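Local coordinates for succinoglycan biosynthesis protein (Bacillus cereus ATCC 14579, PDB 2QGM), which is of unproven function but is probably an erythromycin esterase-like hydrolase, possibly linked to succinoglycan biosynthesis, at residues Met92-Val97 against Ile145-Glu150; Tyr99-Met104 against Lys153-Asp158. All coordinates share one frame; numbering follows the deposited sequence.

Interaction 1: residues Met92-Val97 against Ile145-Glu150; sequences MKFRLV and IIAMIE
Phe94 swings its CG anti to the backbone N (chi1 171°), and Met148, a selenomethionine, does the same from the facing helix (chi1 173°); each torsion sends its side chain into the space between the helices, where the two lie alongside and point in opposite senses. Segments 92-97 and 145-150, of two nearly parallel helices side by side on the central mixed sheet of an erythromycin esterase-like fold, have axes 9.7 Å apart at closest approach and 18° between them. The phenyl ring lies flat against the backbone of the second helix: Met148 CA sits over the middle of one face, a CH-pi contact 3.5 Å from the Phe94 ring centroid. Further along the residue, Met148 CG comes within 3.5 Å of Phe94 CD1. The selenium of Met148 bends on past the ring in an oblique Met-aromatic contact, 5.2 Å from the centroid of Phe94. Phe109 and Met111 of strand 108-111 and Trp304 of strand 301-304 also touch Met148, whose side chain lies between the Phe94 ring and the sheet. Ala147 adds its CB beside Phe94 CE2 at 4.1 Å. Val97 meets the bent end of Met148 at about a right angle, Val97 CG2 being 4.1 Å from Met148 SE.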
HETATM    1  N   MSE A  92      13.004  -5.659  -3.288  1.00 15.73           N
HETATM    2  CA  MSE A  92      13.569  -5.134  -2.049  1.00 14.67           C
HETATM    3  C   MSE A  92      12.467  -5.008  -0.997  1.00 13.65           C
HETATM    4  O   MSE A  92      12.709  -5.201   0.189  1.00 14.32           O
HETATM    5  CB  MSE A  92      14.237  -3.776  -2.282  1.00 15.83           C
HETATM    6  CG  MSE A  92      14.788  -3.086  -1.022  1.00 13.67           C
HETATM    7 SE   MSE A  92      16.277  -4.050  -0.223  1.00 24.89          SE
HETATM    8  CE  MSE A  92      15.448  -4.735   1.361  1.00 23.11           C
ATOM      9  N   LYS A  93      11.252  -4.680  -1.425  1.00 14.07           N
ATOM     10  CA  LYS A  93      10.146  -4.574  -0.492  1.00 14.59           C
ATOM     11  C   LYS A  93       9.810  -5.950   0.073  1.00 12.98           C
ATOM     12  O   LYS A  93       9.433  -6.075   1.226  1.00 14.59           O
ATOM     13  CB  LYS A  93       8.921  -3.951  -1.165  1.00 12.82           C
ATOM     14  CG  LYS A  93       9.062  -2.453  -1.354  1.00 15.18           C
ATOM     15  CD  LYS A  93       7.853  -1.812  -2.010  1.00 16.69           C
ATOM     16  CE  LYS A  93       6.640  -1.864  -1.112  1.00 18.70           C
ATOM     17  NZ  LYS A  93       5.500  -1.175  -1.768  1.00 20.45           N
ATOM     18  N   PHE A  94       9.947  -6.976  -0.756  1.00 13.80           N
ATOM     19  CA  PHE A  94       9.714  -8.349  -0.328  1.00 14.64           C
ATOM     20  C   PHE A  94      10.772  -8.678   0.740  1.00 14.42           C
ATOM     21  O   PHE A  94      10.454  -9.259   1.777  1.00 13.90           O
ATOM     22  CB  PHE A  94       9.821  -9.252  -1.569  1.00 14.65           C
ATOM     23  CG  PHE A  94       9.829 -10.737  -1.293  1.00 16.41           C
ATOM     24  CD1 PHE A  94       9.445 -11.270  -0.061  1.00 15.05           C
ATOM     25  CD2 PHE A  94      10.220 -11.612  -2.311  1.00 16.58           C
ATOM     26  CE1 PHE A  94       9.458 -12.658   0.147  1.00 15.77           C
ATOM     27  CE2 PHE A  94      10.232 -12.990  -2.112  1.00 16.30           C
ATOM     28  CZ  PHE A  94       9.850 -13.524  -0.880  1.00 13.12           C
ATOM     29  N   ARG A  95      12.024  -8.287   0.502  1.00 13.70           N
ATOM     30  CA  ARG A  95      13.069  -8.550   1.488  1.00 15.64           C
ATOM     31  C   ARG A  95      12.707  -7.851   2.800  1.00 14.57           C
ATOM     32  O   ARG A  95      12.802  -8.443   3.873  1.00 15.74           O
ATOM     33  CB  ARG A  95      14.433  -8.066   0.971  1.00 15.56           C
ATOM     34  CG  ARG A  95      15.589  -8.242   1.939  1.00 19.25           C
ATOM     35  CD  ARG A  95      16.919  -7.949   1.245  1.00 18.83           C
ATOM     36  NE  ARG A  95      18.027  -7.805   2.187  1.00 18.40           N
ATOM     37  CZ  ARG A  95      18.587  -8.809   2.854  1.00 20.83           C
ATOM     38  NH1 ARG A  95      18.154 -10.053   2.686  1.00 19.46           N
ATOM     39  NH2 ARG A  95      19.577  -8.566   3.706  1.00 20.54           N
ATOM     40  N   LEU A  96      12.271  -6.596   2.706  1.00 15.29           N
ATOM     41  CA  LEU A  96      11.878  -5.827   3.883  1.00 15.67           C
ATOM     42  C   LEU A  96      10.718  -6.497   4.627  1.00 14.99           C
ATOM     43  O   LEU A  96      10.744  -6.605   5.845  1.00 13.13           O
ATOM     44  CB  LEU A  96      11.473  -4.406   3.477  1.00 16.41           C
ATOM     45  CG  LEU A  96      12.388  -3.222   3.808  1.00 21.08           C
ATOM     46  CD1 LEU A  96      13.834  -3.668   3.973  1.00 19.38           C
ATOM     47  CD2 LEU A  96      12.242  -2.164   2.715  1.00 18.23           C
ATOM     48  N   VAL A  97       9.706  -6.938   3.889  1.00 14.87           N
ATOM     49  CA  VAL A  97       8.554  -7.612   4.480  1.00 13.66           C
ATOM     50  C   VAL A  97       9.026  -8.858   5.221  1.00 15.00           C
ATOM     51  O   VAL A  97       8.669  -9.091   6.378  1.00 13.72           O
ATOM     52  CB  VAL A  97       7.516  -8.015   3.383  1.00 14.44           C
ATOM     53  CG1 VAL A  97       6.444  -8.932   3.979  1.00 17.03           C
ATOM     54  CG2 VAL A  97       6.873  -6.761   2.784  1.00 16.17           C
ATOM     55  N   ILE A 145       6.417  -9.868  -7.169  1.00 16.91           N
ATOM     56  CA  ILE A 145       5.388  -9.880  -6.138  1.00 16.24           C
ATOM     57  C   ILE A 145       4.846 -11.280  -5.870  1.00 15.13           C
ATOM     58  O   ILE A 145       4.643 -11.661  -4.722  1.00 14.58           O
ATOM     59  CB  ILE A 145       4.218  -8.911  -6.501  1.00 15.78           C
ATOM     60  CG1 ILE A 145       4.752  -7.482  -6.563  1.00 16.07           C
ATOM     61  CG2 ILE A 145       3.096  -9.006  -5.467  1.00 15.61           C
ATOM     62  CD1 ILE A 145       3.745  -6.424  -6.978  1.00 15.88           C
ATOM     63  N   ILE A 146       4.628 -12.057  -6.924  1.00 15.75           N
ATOM     64  CA  ILE A 146       4.120 -13.405  -6.742  1.00 15.57           C
ATOM     65  C   ILE A 146       5.093 -14.238  -5.922  1.00 14.59           C
ATOM     66  O   ILE A 146       4.680 -15.092  -5.152  1.00 14.42           O
ATOM     67  CB  ILE A 146       3.844 -14.064  -8.095  1.00 18.53           C
ATOM     68  CG1 ILE A 146       2.700 -13.311  -8.776  1.00 21.16           C
ATOM     69  CG2 ILE A 146       3.496 -15.535  -7.900  1.00 21.88           C
ATOM     70  CD1 ILE A 146       2.443 -13.719 -10.193  1.00 23.43           C
ATOM     71  N   ALA A 147       6.385 -13.959  -6.066  1.00 15.84           N
ATOM     72  CA  ALA A 147       7.395 -14.683  -5.301  1.00 16.52           C
ATOM     73  C   ALA A 147       7.189 -14.406  -3.816  1.00 16.54           C
ATOM     74  O   ALA A 147       7.374 -15.292  -2.988  1.00 17.04           O
ATOM     75  CB  ALA A 147       8.794 -14.252  -5.724  1.00 16.52           C
HETATM   76  N   MSE A 148       6.793 -13.180  -3.482  1.00 16.87           N
HETATM   77  CA  MSE A 148       6.555 -12.819  -2.085  1.00 16.99           C
HETATM   78  C   MSE A 148       5.310 -13.523  -1.567  1.00 15.65           C
HETATM   79  O   MSE A 148       5.314 -14.052  -0.463  1.00 15.17           O
HETATM   80  CB  MSE A 148       6.400 -11.305  -1.931  1.00 16.96           C
HETATM   81  CG  MSE A 148       5.975 -10.838  -0.539  1.00 16.36           C
HETATM   82 SE   MSE A 148       5.771  -8.930  -0.493  1.00 22.15          SE
HETATM   83  CE  MSE A 148       4.237  -8.742  -1.649  1.00 14.32           C
ATOM     84  N   ILE A 149       4.252 -13.543  -2.373  1.00 14.90           N
ATOM     85  CA  ILE A 149       3.023 -14.191  -1.964  1.00 15.84           C
ATOM     86  C   ILE A 149       3.276 -15.673  -1.687  1.00 16.34           C
ATOM     87  O   ILE A 149       2.718 -16.241  -0.750  1.00 16.30           O
ATOM     88  CB  ILE A 149       1.938 -14.014  -3.043  1.00 15.55           C
ATOM     89  CG1 ILE A 149       1.640 -12.525  -3.209  1.00 17.33           C
ATOM     90  CG2 ILE A 149       0.685 -14.805  -2.673  1.00 18.11           C
ATOM     91  CD1 ILE A 149       0.662 -12.187  -4.308  1.00 21.13           C
ATOM     92  N   GLU A 150       4.134 -16.293  -2.487  1.00 17.44           N
ATOM     93  CA  GLU A 150       4.450 -17.699  -2.276  1.00 18.70           C
ATOM     94  C   GLU A 150       5.200 -17.883  -0.957  1.00 17.93           C
ATOM     95  O   GLU A 150       4.941 -18.833  -0.221  1.00 15.95           O
ATOM     96  CB  GLU A 150       5.267 -18.239  -3.444  1.00 19.52           C
ATOM     97  CG  GLU A 150       4.467 -18.260  -4.735  1.00 27.07           C
ATOM     98  CD  GLU A 150       5.290 -18.713  -5.913  1.00 29.64           C
ATOM     99  OE1 GLU A 150       6.420 -18.203  -6.065  1.00 35.21           O
ATOM    100  OE2 GLU A 150       4.809 -19.568  -6.686  1.00 33.17           O
TER

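Interaction 2: residues Tyr99-Met104 against Lys153-Asp158; sequences YLVTEM and KDYNAD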
ATOM      1  N   TYR A  99      11.883  -9.492   6.509  1.00 14.55           N
ATOM      2  CA  TYR A  99      12.606  -9.107   7.717  1.00 14.58           C
ATOM      3  C   TYR A  99      11.632  -8.695   8.826  1.00 15.30           C
ATOM      4  O   TYR A  99      11.763  -9.129   9.971  1.00 15.46           O
ATOM      5  CB  TYR A  99      13.565  -7.953   7.413  1.00 16.54           C
ATOM      6  CG  TYR A  99      14.318  -7.467   8.628  1.00 17.67           C
ATOM      7  CD1 TYR A  99      15.341  -8.225   9.189  1.00 19.67           C
ATOM      8  CD2 TYR A  99      13.986  -6.255   9.233  1.00 18.24           C
ATOM      9  CE1 TYR A  99      16.021  -7.781  10.326  1.00 21.26           C
ATOM     10  CE2 TYR A  99      14.654  -5.809  10.365  1.00 20.22           C
ATOM     11  CZ  TYR A  99      15.667  -6.574  10.909  1.00 20.44           C
ATOM     12  OH  TYR A  99      16.310  -6.147  12.051  1.00 21.63           O
ATOM     13  N   LEU A 100      10.650  -7.861   8.488  1.00 14.44           N
ATOM     14  CA  LEU A 100       9.665  -7.417   9.479  1.00 14.59           C
ATOM     15  C   LEU A 100       8.892  -8.589  10.079  1.00 13.36           C
ATOM     16  O   LEU A 100       8.626  -8.625  11.280  1.00 12.43           O
ATOM     17  CB  LEU A 100       8.666  -6.441   8.846  1.00 14.26           C
ATOM     18  CG  LEU A 100       9.198  -5.065   8.441  1.00 19.05           C
ATOM     19  CD1 LEU A 100       8.048  -4.223   7.929  1.00 19.56           C
ATOM     20  CD2 LEU A 100       9.872  -4.384   9.621  1.00 19.15           C
ATOM     21  N   VAL A 101       8.532  -9.559   9.246  1.00 15.63           N
ATOM     22  CA  VAL A 101       7.777 -10.709   9.732  1.00 15.47           C
ATOM     23  C   VAL A 101       8.620 -11.638  10.607  1.00 17.28           C
ATOM     24  O   VAL A 101       8.228 -11.972  11.726  1.00 16.50           O
ATOM     25  CB  VAL A 101       7.176 -11.528   8.552  1.00 14.70           C
ATOM     26  CG1 VAL A 101       6.566 -12.820   9.061  1.00 14.01           C
ATOM     27  CG2 VAL A 101       6.101 -10.725   7.853  1.00 14.00           C
ATOM     28  N   THR A 102       9.787 -12.017  10.102  1.00 16.20           N
ATOM     29  CA  THR A 102      10.668 -12.936  10.804  1.00 18.69           C
ATOM     30  C   THR A 102      11.480 -12.380  11.975  1.00 19.52           C
ATOM     31  O   THR A 102      11.776 -13.118  12.918  1.00 20.08           O
ATOM     32  CB  THR A 102      11.658 -13.592   9.827  1.00 20.00           C
ATOM     33  OG1 THR A 102      12.491 -12.581   9.253  1.00 19.72           O
ATOM     34  CG2 THR A 102      10.923 -14.322   8.720  1.00 21.74           C
ATOM     35  N   GLU A 103      11.847 -11.103  11.926  1.00 18.50           N
ATOM     36  CA  GLU A 103      12.664 -10.505  12.989  1.00 19.65           C
ATOM     37  C   GLU A 103      11.978  -9.451  13.870  1.00 20.36           C
ATOM     38  O   GLU A 103      12.464  -9.148  14.963  1.00 20.96           O
ATOM     39  CB  GLU A 103      13.928  -9.878  12.375  1.00 22.39           C
ATOM     40  CG  GLU A 103      14.860 -10.855  11.656  1.00 23.45           C
ATOM     41  CD  GLU A 103      15.349 -11.980  12.557  1.00 25.48           C
ATOM     42  OE1 GLU A 103      15.598 -11.725  13.750  1.00 26.92           O
ATOM     43  OE2 GLU A 103      15.494 -13.119  12.069  1.00 27.50           O
HETATM   44  N   MSE A 104      10.856  -8.899  13.411  1.00 19.08           N
HETATM   45  CA  MSE A 104      10.182  -7.863  14.182  1.00 17.50           C
HETATM   46  C   MSE A 104       8.721  -8.116  14.549  1.00 17.96           C
HETATM   47  O   MSE A 104       8.024  -7.211  15.007  1.00 17.42           O
HETATM   48  CB  MSE A 104      10.312  -6.523  13.451  1.00 19.09           C
HETATM   49  CG  MSE A 104      11.742  -6.016  13.383  1.00 21.57           C
HETATM   50 SE   MSE A 104      11.842  -4.214  12.732  1.00 28.78          SE
HETATM   51  CE  MSE A 104      11.035  -3.320  14.244  1.00 24.68           C
ATOM     52  N   LYS A 153       2.823 -17.904   1.887  1.00 12.41           N
ATOM     53  CA  LYS A 153       2.138 -19.189   1.993  1.00 15.79           C
ATOM     54  C   LYS A 153       3.084 -20.173   2.703  1.00 15.67           C
ATOM     55  O   LYS A 153       2.665 -20.907   3.599  1.00 14.78           O
ATOM     56  CB  LYS A 153       1.783 -19.713   0.598  1.00 16.10           C
ATOM     57  CG  LYS A 153       0.998 -21.012   0.606  1.00 20.28           C
ATOM     58  CD  LYS A 153       0.857 -21.607  -0.793  1.00 23.55           C
ATOM     59  CE  LYS A 153       2.184 -22.137  -1.313  1.00 25.08           C
ATOM     60  NZ  LYS A 153       2.058 -22.728  -2.681  1.00 27.31           N
ATOM     61  N   ASP A 154       4.360 -20.168   2.316  1.00 15.15           N
ATOM     62  CA  ASP A 154       5.344 -21.063   2.940  1.00 16.89           C
ATOM     63  C   ASP A 154       5.479 -20.771   4.433  1.00 16.79           C
ATOM     64  O   ASP A 154       5.506 -21.693   5.244  1.00 16.61           O
ATOM     65  CB  ASP A 154       6.729 -20.929   2.294  1.00 19.18           C
ATOM     66  CG  ASP A 154       6.763 -21.403   0.853  1.00 20.10           C
ATOM     67  OD1 ASP A 154       5.888 -22.204   0.455  1.00 20.52           O
ATOM     68  OD2 ASP A 154       7.684 -20.980   0.120  1.00 22.20           O
ATOM     69  N   TYR A 155       5.567 -19.491   4.787  1.00 16.08           N
ATOM     70  CA  TYR A 155       5.702 -19.094   6.187  1.00 16.66           C
ATOM     71  C   TYR A 155       4.504 -19.630   6.981  1.00 15.89           C
ATOM     72  O   TYR A 155       4.669 -20.242   8.036  1.00 15.63           O
ATOM     73  CB  TYR A 155       5.786 -17.560   6.311  1.00 14.91           C
ATOM     74  CG  TYR A 155       5.986 -17.060   7.739  1.00 13.53           C
ATOM     75  CD1 TYR A 155       7.263 -16.938   8.295  1.00 16.38           C
ATOM     76  CD2 TYR A 155       4.891 -16.768   8.555  1.00 15.04           C
ATOM     77  CE1 TYR A 155       7.436 -16.546   9.632  1.00 14.67           C
ATOM     78  CE2 TYR A 155       5.056 -16.374   9.889  1.00 16.33           C
ATOM     79  CZ  TYR A 155       6.328 -16.267  10.418  1.00 16.05           C
ATOM     80  OH  TYR A 155       6.483 -15.890  11.734  1.00 18.03           O
ATOM     81  N   ASN A 156       3.301 -19.420   6.452  1.00 13.54           N
ATOM     82  CA  ASN A 156       2.079 -19.881   7.104  1.00 14.95           C
ATOM     83  C   ASN A 156       1.960 -21.403   7.131  1.00 13.51           C
ATOM     84  O   ASN A 156       1.224 -21.963   7.944  1.00 15.88           O
ATOM     85  CB  ASN A 156       0.848 -19.296   6.395  1.00 15.47           C
ATOM     86  CG  ASN A 156       0.584 -17.851   6.775  1.00 15.55           C
ATOM     87  OD1 ASN A 156      -0.303 -17.204   6.215  1.00 17.66           O
ATOM     88  ND2 ASN A 156       1.341 -17.341   7.730  1.00 12.28           N
ATOM     89  N   ALA A 157       2.684 -22.068   6.239  1.00 16.99           N
ATOM     90  CA  ALA A 157       2.642 -23.527   6.160  1.00 16.87           C
ATOM     91  C   ALA A 157       3.519 -24.182   7.229  1.00 18.98           C
ATOM     92  O   ALA A 157       3.394 -25.379   7.500  1.00 21.21           O
ATOM     93  CB  ALA A 157       3.081 -23.976   4.771  1.00 17.36           C
ATOM     94  N   ASP A 158       4.410 -23.404   7.830  1.00 19.71           N
ATOM     95  CA  ASP A 158       5.290 -23.934   8.874  1.00 18.88           C
ATOM     96  C   ASP A 158       4.480 -24.027  10.164  1.00 19.22           C
ATOM     97  O   ASP A 158       4.149 -23.006  10.767  1.00 19.49           O
ATOM     98  CB  ASP A 158       6.483 -23.002   9.074  1.00 20.62           C
ATOM     99  CG  ASP A 158       7.456 -23.516  10.116  1.00 19.42           C
ATOM    100  OD1 ASP A 158       7.152 -24.531  10.781  1.00 20.55           O
ATOM    101  OD2 ASP A 158       8.532 -22.902  10.272  1.00 20.50           O
TER
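Tyr155 and Val101 point at each other across the gap between their helices, the phenol ring bridging much of the distance between two helices that pack on the same face of the esterase-like alpha/beta fold. The nearest CA atoms here, those of Thr102 and Tyr155, are 9.2 Å apart, and a long aromatic side chain is what closes this distance. Tyr155 holds its CG anti to the backbone N (chi1 -178°), which carries the ring across to the other helix. There it presents one face to a single methyl of Val101. Val101 CG1 stands 3.9 Å from the centroid of the Tyr155 ring and 17° off its normal, a CH-pi contact displaced from the centre toward the rim. The displacement is toward the hydroxyl end, since the closest ring atom to Val101 CG1 is Tyr155 CZ, at 3.7 Å. Thr102 approaches the same ring obliquely with its methyl, Thr102 CG2 lying 4.2 Å from CE1 of Tyr155. Its hydroxyl is used within its own helix, where OG1 hydrogen-bonds to the carbonyl oxygen of Lys98, leaving the methyl to make the apolar contact. Trp151, one turn before Tyr155, touches both Val101 and Thr102, and Ile165 packs against Tyr155. The valine methyl also reaches toward the phenol end, with Val101 CG1 4.1 Å from Tyr155 OH.

How the interactions relate
Interactions 1 and 2 are successive steps along one helix pair, 87-104 with 143-157, their centres 11 Å apart. Both helices run in the same sense, and the segments alternate in the sequence: 92-97, then 99-104, followed by 145-150 and 153-158. Between the helices the chain passes through strand 108-111 and helix 115-127; strand 166-171, the outermost strand on that side of the mixed sheet, follows the second helix. Both contacts rest partly on strand 301-304, interaction 1 also on 108-111; interaction 2 lies farther out, its centre about 19 Å from the centre of the chain against 13 Å. Together they extend the apolar seam from the sheet-backed interior toward the surface.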